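Local coordinates for putative adenylate cyclase (Vibrio parahaemolyticus, PDB 2ACA), which is a putative class IV adenylate cyclase of the CYTH family, which would probably form cyclic AMP from ATP inside a tunnel of antiparallel strands, at residues T126-D131 and F136-I141; E35-N40 and A70-W75; E43-Y48 and R173-I178. One frame throughout, in Å; residues are numbered along the deposited sequence.

Interaction 1 (T126-D131 and F136-I141)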
loop_
_atom_site.group_PDB
_atom_site.type_symbol
_atom_site.label_atom_id
_atom_site.label_comp_id
_atom_site.label_asym_id
_atom_site.label_seq_id
_atom_site.Cartn_x
_atom_site.Cartn_y
_atom_site.Cartn_z
ATOM N N THR A 126 -8.228 22.515 -2.051
ATOM C CA THR A 126 -6.962 22.378 -1.336
ATOM C C THR A 126 -6.243 23.720 -1.197
ATOM O O THR A 126 -6.063 24.450 -2.171
ATOM C CB THR A 126 -6.019 21.372 -2.062
ATOM O OG1 THR A 126 -6.637 20.081 -2.087
ATOM C CG2 THR A 126 -4.679 21.248 -1.339
ATOM N N LEU A 127 -5.828 24.040 0.020
ATOM C CA LEU A 127 -5.107 25.280 0.266
ATOM C C LEU A 127 -3.718 24.909 0.804
ATOM O O LEU A 127 -3.596 24.294 1.861
ATOM C CB LEU A 127 -5.876 26.152 1.270
ATOM C CG LEU A 127 -5.243 27.504 1.615
ATOM C CD1 LEU A 127 -5.149 28.342 0.352
ATOM C CD2 LEU A 127 -6.070 28.240 2.667
ATOM N N ASP A 128 -2.677 25.282 0.065
ATOM C CA ASP A 128 -1.305 24.965 0.441
ATOM C C ASP A 128 -0.448 26.188 0.708
ATOM O O ASP A 128 -0.709 27.275 0.187
ATOM C CB ASP A 128 -0.636 24.156 -0.673
ATOM C CG ASP A 128 -1.282 22.813 -0.885
ATOM O OD1 ASP A 128 -1.065 22.218 -1.962
ATOM O OD2 ASP A 128 -1.999 22.349 0.024
ATOM N N PHE A 129 0.593 26.002 1.508
ATOM C CA PHE A 129 1.519 27.081 1.802
ATOM C C PHE A 129 2.959 26.606 1.732
ATOM O O PHE A 129 3.435 25.871 2.610
ATOM C CB PHE A 129 1.284 27.673 3.188
ATOM C CG PHE A 129 2.382 28.604 3.632
ATOM C CD1 PHE A 129 2.613 29.799 2.954
ATOM C CD2 PHE A 129 3.208 28.268 4.701
ATOM C CE1 PHE A 129 3.650 30.644 3.333
ATOM C CE2 PHE A 129 4.244 29.101 5.088
ATOM C CZ PHE A 129 4.467 30.293 4.403
ATOM N N LEU A 130 3.662 27.020 0.692
ATOM C CA LEU A 130 5.050 26.646 0.578
ATOM C C LEU A 130 5.863 27.791 1.134
ATOM O O LEU A 130 5.855 28.904 0.594
ATOM C CB LEU A 130 5.428 26.393 -0.870
ATOM C CG LEU A 130 5.729 24.957 -1.265
ATOM C CD1 LEU A 130 4.482 24.096 -1.148
ATOM C CD2 LEU A 130 6.253 24.975 -2.688
ATOM N N ASP A 131 6.545 27.513 2.237
ATOM C CA ASP A 131 7.374 28.508 2.884
ATOM C C ASP A 131 8.314 29.041 1.815
ATOM O O ASP A 131 9.063 28.278 1.208
ATOM C CB ASP A 131 8.153 27.865 4.032
ATOM C CG ASP A 131 9.014 28.855 4.780
ATOM O OD1 ASP A 131 9.962 29.398 4.169
ATOM O OD2 ASP A 131 8.752 29.100 5.982
ATOM N N PHE A 136 -1.062 28.439 -2.432
ATOM C CA PHE A 136 -1.603 27.857 -3.658
ATOM C C PHE A 136 -2.949 27.211 -3.344
ATOM O O PHE A 136 -3.217 26.849 -2.197
ATOM C CB PHE A 136 -0.630 26.805 -4.189
ATOM C CG PHE A 136 0.673 27.370 -4.666
ATOM C CD1 PHE A 136 0.829 27.749 -5.994
ATOM C CD2 PHE A 136 1.746 27.518 -3.798
ATOM C CE1 PHE A 136 2.036 28.269 -6.463
ATOM C CE2 PHE A 136 2.960 28.038 -4.251
ATOM C CZ PHE A 136 3.102 28.414 -5.596
ATOM N N ALA A 137 -3.798 27.074 -4.356
ATOM C CA ALA A 137 -5.104 26.453 -4.169
ATOM C C ALA A 137 -5.400 25.482 -5.304
ATOM O O ALA A 137 -5.070 25.744 -6.462
ATOM C CB ALA A 137 -6.193 27.513 -4.094
ATOM N N GLU A 138 -6.016 24.353 -4.967
ATOM C CA GLU A 138 -6.354 23.358 -5.970
ATOM C C GLU A 138 -7.830 23.040 -5.863
ATOM O O GLU A 138 -8.356 22.897 -4.764
ATOM C CB GLU A 138 -5.553 22.068 -5.764
ATOM C CG GLU A 138 -4.056 22.264 -5.664
ATOM C CD GLU A 138 -3.296 20.948 -5.582
ATOM O OE1 GLU A 138 -3.708 20.062 -4.804
ATOM O OE2 GLU A 138 -2.279 20.801 -6.292
ATOM N N PHE A 139 -8.491 22.946 -7.012
ATOM C CA PHE A 139 -9.902 22.613 -7.071
ATOM C C PHE A 139 -9.956 21.363 -7.920
ATOM O O PHE A 139 -9.365 21.324 -8.998
ATOM C CB PHE A 139 -10.698 23.747 -7.724
ATOM C CG PHE A 139 -10.673 25.024 -6.939
ATOM C CD1 PHE A 139 -9.551 25.838 -6.950
ATOM C CD2 PHE A 139 -11.753 25.388 -6.141
ATOM C CE1 PHE A 139 -9.500 27.002 -6.175
ATOM C CE2 PHE A 139 -11.709 26.549 -5.364
ATOM C CZ PHE A 139 -10.578 27.355 -5.383
ATOM N N ALA A 140 -10.647 20.333 -7.449
ATOM C CA ALA A 140 -10.691 19.099 -8.216
ATOM C C ALA A 140 -11.853 18.174 -7.885
ATOM O O ALA A 140 -12.577 18.373 -6.910
ATOM C CB ALA A 140 -9.370 18.341 -8.037
ATOM N N ILE A 141 -12.003 17.152 -8.718
ATOM C CA ILE A 141 -13.034 16.142 -8.560
ATOM C C ILE A 141 -12.543 14.893 -9.274
ATOM O O ILE A 141 -12.126 14.967 -10.430
ATOM C CB ILE A 141 -14.368 16.589 -9.200
ATOM C CG1 ILE A 141 -15.332 15.405 -9.289
ATOM C CG2 ILE A 141 -14.120 17.160 -10.585
ATOM C CD1 ILE A 141 -15.718 14.824 -7.947
HETATM O O HOH W 1 -8.139 19.774 -4.138
#
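Thr126 and Glu138 face each other as a hydrogen-bonded antiparallel pair, each backbone serving the other as donor and acceptor. Thr126 N reaches Glu138 O at 2.7 Å, and Glu138 N returns a bond of 2.8 Å to Thr126 O. Two residues on, Asp128 N gives to Phe136 O at 2.8 Å and Phe136 N to Asp128 O at 2.9 Å. Between the pairs, Ala137 CA sits 3.0 Å from Thr126 O in a CA-H...O contact. The side chains of Thr126 and Glu138 run side by side and point the same way, so that Glu138 OE1 comes 3.8 Å from Thr126 CG2. With OG1 beside the backbone N (chi1 -62°), Thr126 meets a water: OG1 and the water lie 2.6 Å apart, and the water donates to Glu138 O.

This ladder lies in the hairpin of strands 123-130 and 134-143, part of the antiparallel sheet that curls into the CYTH tunnel. Its acidic face carries Asp128 OD1 only 4.4 Å from Glu138 OE1. Arg115 on the adjoining strand makes a salt bridge to Asp128 and a long, weak ion pair with Glu138, which probably offsets the like charges. Glu138 also makes a long, weak ion pair with Lys16. Past the last pair, Leu130 CB lies obliquely to the Phe136 ring. On the other face, Leu127 and Ala137 pack against Phe25 of helix 22-30.

Interaction 2 (E35-N40 and A70-W75)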
loop_
_atom_site.group_PDB
_atom_site.type_symbol
_atom_site.label_atom_id
_atom_site.label_comp_id
_atom_site.label_asym_id
_atom_site.label_seq_id
_atom_site.Cartn_x
_atom_site.Cartn_y
_atom_site.Cartn_z
ATOM N N GLU A 35 -17.527 20.800 4.140
ATOM C CA GLU A 35 -17.048 19.793 5.078
ATOM C C GLU A 35 -15.533 19.970 5.146
ATOM O O GLU A 35 -14.916 20.436 4.186
ATOM C CB GLU A 35 -17.393 18.387 4.575
ATOM C CG GLU A 35 -18.367 17.611 5.457
ATOM C CD GLU A 35 -17.795 17.280 6.827
ATOM O OE1 GLU A 35 -17.611 18.212 7.642
ATOM O OE2 GLU A 35 -17.525 16.087 7.087
ATOM N N VAL A 36 -14.931 19.605 6.271
ATOM C CA VAL A 36 -13.490 19.751 6.428
ATOM C C VAL A 36 -12.800 18.409 6.630
ATOM O O VAL A 36 -13.150 17.657 7.535
ATOM C CB VAL A 36 -13.163 20.658 7.622
ATOM C CG1 VAL A 36 -11.674 20.910 7.689
ATOM C CG2 VAL A 36 -13.920 21.962 7.498
HETATM N N MSE A 37 -11.816 18.114 5.783
HETATM C CA MSE A 37 -11.077 16.858 5.882
HETATM C C MSE A 37 -9.966 17.046 6.912
HETATM O O MSE A 37 -9.673 16.157 7.706
HETATM C CB MSE A 37 -10.496 16.475 4.516
HETATM C CG MSE A 37 -9.834 15.107 4.477
HETATM SE SE MSE A 37 -9.144 14.628 2.725
HETATM C CE MSE A 37 -8.782 12.755 3.036
ATOM N N PHE A 38 -9.347 18.217 6.887
ATOM C CA PHE A 38 -8.304 18.554 7.839
ATOM C C PHE A 38 -7.751 19.920 7.476
ATOM O O PHE A 38 -7.816 20.335 6.323
ATOM C CB PHE A 38 -7.193 17.486 7.857
ATOM C CG PHE A 38 -6.393 17.406 6.591
ATOM C CD1 PHE A 38 -5.435 18.370 6.296
ATOM C CD2 PHE A 38 -6.594 16.360 5.693
ATOM C CE1 PHE A 38 -4.686 18.290 5.125
ATOM C CE2 PHE A 38 -5.851 16.276 4.520
ATOM C CZ PHE A 38 -4.897 17.240 4.237
ATOM N N GLU A 39 -7.221 20.620 8.465
ATOM C CA GLU A 39 -6.675 21.944 8.238
ATOM C C GLU A 39 -5.299 22.056 8.864
ATOM O O GLU A 39 -5.039 21.465 9.911
ATOM C CB GLU A 39 -7.590 22.998 8.867
ATOM C CG GLU A 39 -9.038 22.958 8.396
ATOM C CD GLU A 39 -9.939 23.847 9.242
ATOM O OE1 GLU A 39 -11.146 23.944 8.945
ATOM O OE2 GLU A 39 -9.434 24.446 10.212
ATOM N N ASN A 40 -4.424 22.807 8.210
ATOM C CA ASN A 40 -3.067 23.050 8.697
ATOM C C ASN A 40 -2.198 21.836 9.077
ATOM O O ASN A 40 -1.442 21.890 10.053
ATOM C CB ASN A 40 -3.131 24.026 9.874
ATOM C CG ASN A 40 -3.852 25.322 9.518
ATOM O OD1 ASN A 40 -3.471 26.016 8.578
ATOM N ND2 ASN A 40 -4.899 25.646 10.267
ATOM N N ALA A 70 -3.151 14.231 10.860
ATOM C CA ALA A 70 -4.320 13.471 10.445
ATOM C C ALA A 70 -3.984 11.984 10.361
ATOM O O ALA A 70 -4.840 11.130 10.591
ATOM C CB ALA A 70 -4.816 13.960 9.106
ATOM N N GLY A 71 -2.737 11.685 10.017
ATOM C CA GLY A 71 -2.319 10.301 9.916
ATOM C C GLY A 71 -2.750 9.661 8.611
ATOM O O GLY A 71 -2.977 8.455 8.550
ATOM N N ILE A 72 -2.870 10.471 7.564
ATOM C CA ILE A 72 -3.267 9.969 6.258
ATOM C C ILE A 72 -1.985 9.621 5.530
ATOM O O ILE A 72 -1.063 10.436 5.466
ATOM C CB ILE A 72 -4.073 11.035 5.459
ATOM C CG1 ILE A 72 -5.449 11.220 6.098
ATOM C CG2 ILE A 72 -4.232 10.615 4.013
ATOM C CD1 ILE A 72 -6.270 12.346 5.480
ATOM N N LYS A 73 -1.929 8.406 4.995
ATOM C CA LYS A 73 -0.739 7.924 4.300
ATOM C C LYS A 73 -1.154 7.279 2.993
ATOM O O LYS A 73 -2.002 6.385 2.973
ATOM C CB LYS A 73 0.005 6.932 5.201
ATOM C CG LYS A 73 0.499 7.596 6.476
ATOM C CD LYS A 73 1.098 6.638 7.496
ATOM C CE LYS A 73 0.038 5.786 8.161
ATOM N NZ LYS A 73 0.569 5.159 9.407
ATOM N N LEU A 74 -0.554 7.729 1.902
ATOM C CA LEU A 74 -0.932 7.222 0.595
ATOM C C LEU A 74 0.203 6.769 -0.290
ATOM O O LEU A 74 1.329 7.216 -0.162
ATOM C CB LEU A 74 -1.725 8.299 -0.161
ATOM C CG LEU A 74 -3.004 8.839 0.495
ATOM C CD1 LEU A 74 -3.205 10.296 0.113
ATOM C CD2 LEU A 74 -4.205 8.001 0.058
ATOM N N TRP A 75 -0.135 5.862 -1.193
ATOM C CA TRP A 75 0.784 5.351 -2.193
ATOM C C TRP A 75 0.092 5.882 -3.451
ATOM O O TRP A 75 -1.071 5.573 -3.702
ATOM C CB TRP A 75 0.828 3.814 -2.115
ATOM C CG TRP A 75 1.374 3.126 -3.317
ATOM C CD1 TRP A 75 2.179 3.658 -4.281
ATOM C CD2 TRP A 75 1.153 1.765 -3.683
ATOM N NE1 TRP A 75 2.470 2.712 -5.230
ATOM C CE2 TRP A 75 1.853 1.536 -4.887
ATOM C CE3 TRP A 75 0.429 0.707 -3.108
ATOM C CZ2 TRP A 75 1.853 0.295 -5.533
ATOM C CZ3 TRP A 75 0.424 -0.526 -3.747
ATOM C CH2 TRP A 75 1.134 -0.722 -4.950
#
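Ile72 meets both Met37, a selenomethionine, and Phe38 through a single methyl group, CD1. The close part of the contact is here: the terminal CE of Met37 comes within 3.5 Å of Ile72 CD1, and Phe38 CD2 lies 4.0 Å from the same carbon, with the methyl oblique to the ring. Both side chains run at a slant to that of Ile72. Met37 is stretched to its full length, CG anti to the backbone N (chi1 -174°) and the later torsions also near 180°, and this reach brings CE across to the isoleucine. Phe38 instead holds its CG between the backbone N and the carbonyl carbon (chi1 67°), which places the ring where it meets Ile72 CD1; the ring rests on Ile67 as well.

The looser side lies at Ala70, whose CB stands 4.4 Å from Phe38 CB. Ala70 is exposed, as is Met37, although the CE end of Met37 packs closely; Phe38 is buried. Contact between the segments is wholly apolar, and the nearest backbones, at Phe38 and Ala70, are 7.0 Å apart between CA atoms, too far for strand pairing.

Irregular backbone on both sides shapes this meeting. Met37 and Phe38 together face Ile117 in a classic beta bulge where strand 35-49 turns a corner, and Gly71 and Ile72 face Ile67 in a G1 bulge at the turn between strands 61-68 and 72-78. The contact thus spans strand 61-68, which lies between the two in sheet order and lends Ile67 to Phe38 and Ile72, while strand 106-120 borders Phe38 through Ile117.

Interaction 3 (E43-Y48 and R173-I178). With PO4 (phosphate ion), chain C.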
loop_
_atom_site.group_PDB
_atom_site.type_symbol
_atom_site.label_atom_id
_atom_site.label_comp_id
_atom_site.label_asym_id
_atom_site.label_seq_id
_atom_site.Cartn_x
_atom_site.Cartn_y
_atom_site.Cartn_z
ATOM N N GLU A 43 2.268 18.123 5.157
ATOM C CA GLU A 43 2.266 17.040 4.192
ATOM C C GLU A 43 3.664 16.817 3.659
ATOM O O GLU A 43 4.305 17.745 3.177
ATOM C CB GLU A 43 1.333 17.309 3.008
ATOM C CG GLU A 43 1.375 16.161 1.983
ATOM C CD GLU A 43 0.523 16.403 0.753
ATOM O OE1 GLU A 43 -0.715 16.490 0.886
ATOM O OE2 GLU A 43 1.092 16.501 -0.353
ATOM N N SER A 44 4.132 15.580 3.765
ATOM C CA SER A 44 5.450 15.205 3.266
ATOM C C SER A 44 5.241 14.309 2.058
ATOM O O SER A 44 4.370 13.436 2.065
ATOM C CB SER A 44 6.228 14.435 4.330
ATOM O OG SER A 44 6.379 15.203 5.505
ATOM N N ASP A 45 6.013 14.547 1.013
ATOM C CA ASP A 45 5.929 13.732 -0.185
ATOM C C ASP A 45 7.310 13.206 -0.558
ATOM O O ASP A 45 8.315 13.923 -0.484
ATOM C CB ASP A 45 5.337 14.526 -1.356
ATOM C CG ASP A 45 3.871 14.880 -1.137
ATOM O OD1 ASP A 45 3.595 15.891 -0.460
ATOM O OD2 ASP A 45 2.994 14.135 -1.629
ATOM N N TRP A 46 7.346 11.936 -0.931
ATOM C CA TRP A 46 8.571 11.275 -1.342
ATOM C C TRP A 46 8.326 10.758 -2.747
ATOM O O TRP A 46 7.491 9.872 -2.936
ATOM C CB TRP A 46 8.866 10.091 -0.422
ATOM C CG TRP A 46 9.309 10.460 0.945
ATOM C CD1 TRP A 46 10.597 10.626 1.368
ATOM C CD2 TRP A 46 8.479 10.662 2.097
ATOM N NE1 TRP A 46 10.621 10.909 2.715
ATOM C CE2 TRP A 46 9.336 10.942 3.187
ATOM C CE3 TRP A 46 7.094 10.632 2.316
ATOM C CZ2 TRP A 46 8.856 11.189 4.476
ATOM C CZ3 TRP A 46 6.616 10.876 3.596
ATOM C CH2 TRP A 46 7.498 11.152 4.664
ATOM N N PHE A 47 9.027 11.316 -3.730
ATOM C CA PHE A 47 8.870 10.871 -5.113
ATOM C C PHE A 47 9.908 9.794 -5.420
ATOM O O PHE A 47 11.080 9.934 -5.059
ATOM C CB PHE A 47 9.043 12.039 -6.087
ATOM C CG PHE A 47 8.012 13.116 -5.930
ATOM C CD1 PHE A 47 7.943 13.868 -4.759
ATOM C CD2 PHE A 47 7.090 13.363 -6.946
ATOM C CE1 PHE A 47 6.965 14.853 -4.600
ATOM C CE2 PHE A 47 6.110 14.341 -6.801
ATOM C CZ PHE A 47 6.047 15.088 -5.625
ATOM N N TYR A 48 9.478 8.736 -6.103
ATOM C CA TYR A 48 10.373 7.633 -6.451
ATOM C C TYR A 48 10.502 7.361 -7.935
ATOM O O TYR A 48 9.620 7.693 -8.732
ATOM C CB TYR A 48 9.910 6.331 -5.800
ATOM C CG TYR A 48 10.005 6.306 -4.306
ATOM C CD1 TYR A 48 9.059 6.953 -3.522
ATOM C CD2 TYR A 48 11.038 5.625 -3.672
ATOM C CE1 TYR A 48 9.140 6.923 -2.145
ATOM C CE2 TYR A 48 11.126 5.590 -2.290
ATOM C CZ TYR A 48 10.176 6.240 -1.537
ATOM O OH TYR A 48 10.257 6.220 -0.174
ATOM N N ARG A 173 2.600 25.458 -13.348
ATOM C CA ARG A 173 3.764 24.727 -12.866
ATOM C C ARG A 173 3.303 23.859 -11.695
ATOM O O ARG A 173 2.704 24.355 -10.735
ATOM C CB ARG A 173 4.853 25.699 -12.408
ATOM C CG ARG A 173 5.496 26.499 -13.529
ATOM C CD ARG A 173 6.455 27.512 -12.951
ATOM N NE ARG A 173 5.772 28.493 -12.112
ATOM C CZ ARG A 173 6.395 29.400 -11.364
ATOM N NH1 ARG A 173 7.722 29.453 -11.346
ATOM N NH2 ARG A 173 5.693 30.255 -10.634
ATOM N N SER A 174 3.566 22.562 -11.773
ATOM C CA SER A 174 3.139 21.666 -10.710
ATOM C C SER A 174 4.139 21.636 -9.562
ATOM O O SER A 174 5.272 22.086 -9.708
ATOM C CB SER A 174 2.934 20.258 -11.267
ATOM O OG SER A 174 2.307 20.309 -12.529
ATOM N N TYR A 175 3.691 21.108 -8.427
ATOM C CA TYR A 175 4.503 20.984 -7.221
ATOM C C TYR A 175 5.924 20.523 -7.568
ATOM O O TYR A 175 6.894 21.286 -7.456
ATOM C CB TYR A 175 3.827 19.980 -6.281
ATOM C CG TYR A 175 4.434 19.881 -4.906
ATOM C CD1 TYR A 175 4.955 21.008 -4.272
ATOM C CD2 TYR A 175 4.433 18.670 -4.210
ATOM C CE1 TYR A 175 5.457 20.939 -2.980
ATOM C CE2 TYR A 175 4.931 18.590 -2.914
ATOM C CZ TYR A 175 5.439 19.732 -2.306
ATOM O OH TYR A 175 5.914 19.681 -1.015
ATOM N N LYS A 176 6.028 19.264 -7.989
ATOM C CA LYS A 176 7.307 18.674 -8.381
ATOM C C LYS A 176 7.743 19.297 -9.679
ATOM O O LYS A 176 8.899 19.706 -9.845
ATOM C CB LYS A 176 7.179 17.181 -8.640
ATOM C CG LYS A 176 8.465 16.538 -9.169
ATOM C CD LYS A 176 8.156 15.355 -10.067
ATOM C CE LYS A 176 9.326 14.385 -10.142
ATOM N NZ LYS A 176 8.949 13.201 -10.957
ATOM N N GLU A 177 6.796 19.314 -10.612
ATOM C CA GLU A 177 7.014 19.869 -11.928
ATOM C C GLU A 177 7.775 21.166 -11.775
ATOM O O GLU A 177 8.385 21.639 -12.729
ATOM C CB GLU A 177 5.678 20.036 -12.656
ATOM C CG GLU A 177 5.083 18.700 -13.129
ATOM C CD GLU A 177 5.226 17.584 -12.098
ATOM O OE1 GLU A 177 4.816 17.797 -10.935
ATOM O OE2 GLU A 177 5.752 16.500 -12.449
ATOM N N ILE A 178 7.721 21.735 -10.567
ATOM C CA ILE A 178 8.495 22.930 -10.267
ATOM C C ILE A 178 8.622 23.510 -8.884
ATOM O O ILE A 178 7.697 24.026 -8.244
ATOM C CB ILE A 178 8.206 24.074 -11.272
ATOM C CG1 ILE A 178 9.438 24.173 -12.175
ATOM C CG2 ILE A 178 7.953 25.443 -10.581
ATOM C CD1 ILE A 178 9.289 25.114 -13.300
HETATM P P PO4 C . 0.673 18.500 -8.565
HETATM O O1 PO4 C . 0.473 17.029 -8.575
HETATM O O2 PO4 C . -0.074 19.091 -7.424
HETATM O O3 PO4 C . 0.172 19.077 -9.839
HETATM O O4 PO4 C . 2.122 18.804 -8.424
HETATM O O HOH W 2 4.926 17.894 0.553
#
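The loop after helix 152-162 packs on the side of strand 35-49 that probably faces the CYTH tunnel, with Tyr175 on Asp45 and Phe47 and Lys176 on Phe47. The aliphatic part of Lys176 passes along the phenyl ring of Phe47, the two side chains running in opposite directions; Lys176 CB is 3.5 Å from Phe47 CE2, oblique to the ring, and Lys176 CD follows beside Phe47 CD2. The lysine is poorly ordered, so the finer course of its chain is less certain. Tyr175 reaches the Phe47 ring at its edge, near the ring plane, where Tyr175 CD2 is 4.2 Å from Phe47 CZ.

Tyr175 has CG anti to the backbone N (chi1 -172°), which carries its ring across to the strand, where Tyr175 CE2 lies 3.9 Å from Asp45 OD1; the carboxylate and ring planes are 79° apart. Its hydroxyl donates to a water at 2.6 Å from Tyr175 OH, and that water in turn donates to Asp45 OD1 and to Glu43 O, tying loop and strand together. In CYTH proteins charged residues of this kind line the interior of the tunnel, and here Arg65 forms salt bridges with both Asp45 and Glu43, while Lys113 makes a cation-pi contact with the Tyr175 ring. At the backbone of the tyrosine, a phosphate ion, probably from the crystallisation liquor, accepts a weak hydrogen bond of 2.8 Å from Tyr175 N to O4, and Ser174 CB and Tyr175 CB lie close to the same oxygen.

How the interactions relate
All three contacts reach the same antiparallel sheet of the CYTH domain, interaction 3 by bringing a loop onto it. Interactions 2 and 3 both draw on strand 35-49, at different points along it, with centres about 17 Å apart; their segments alternate along the chain. Interaction 1 has its centre about 13 Å from each of the others. It follows interaction 2 in sequence and is nested inside the long loop that interaction 3 closes. Interactions 1 and 3 touch where Leu130 CD1 packs 3.8 Å from Tyr175 CE1, so the C-terminal loop bridges the hairpin and strand 35-49. Arg115 forms salt bridges with Glu43 and Asp128, linking these two contacts on what is probably the charged tunnel interior, whereas interaction 2 is apolar.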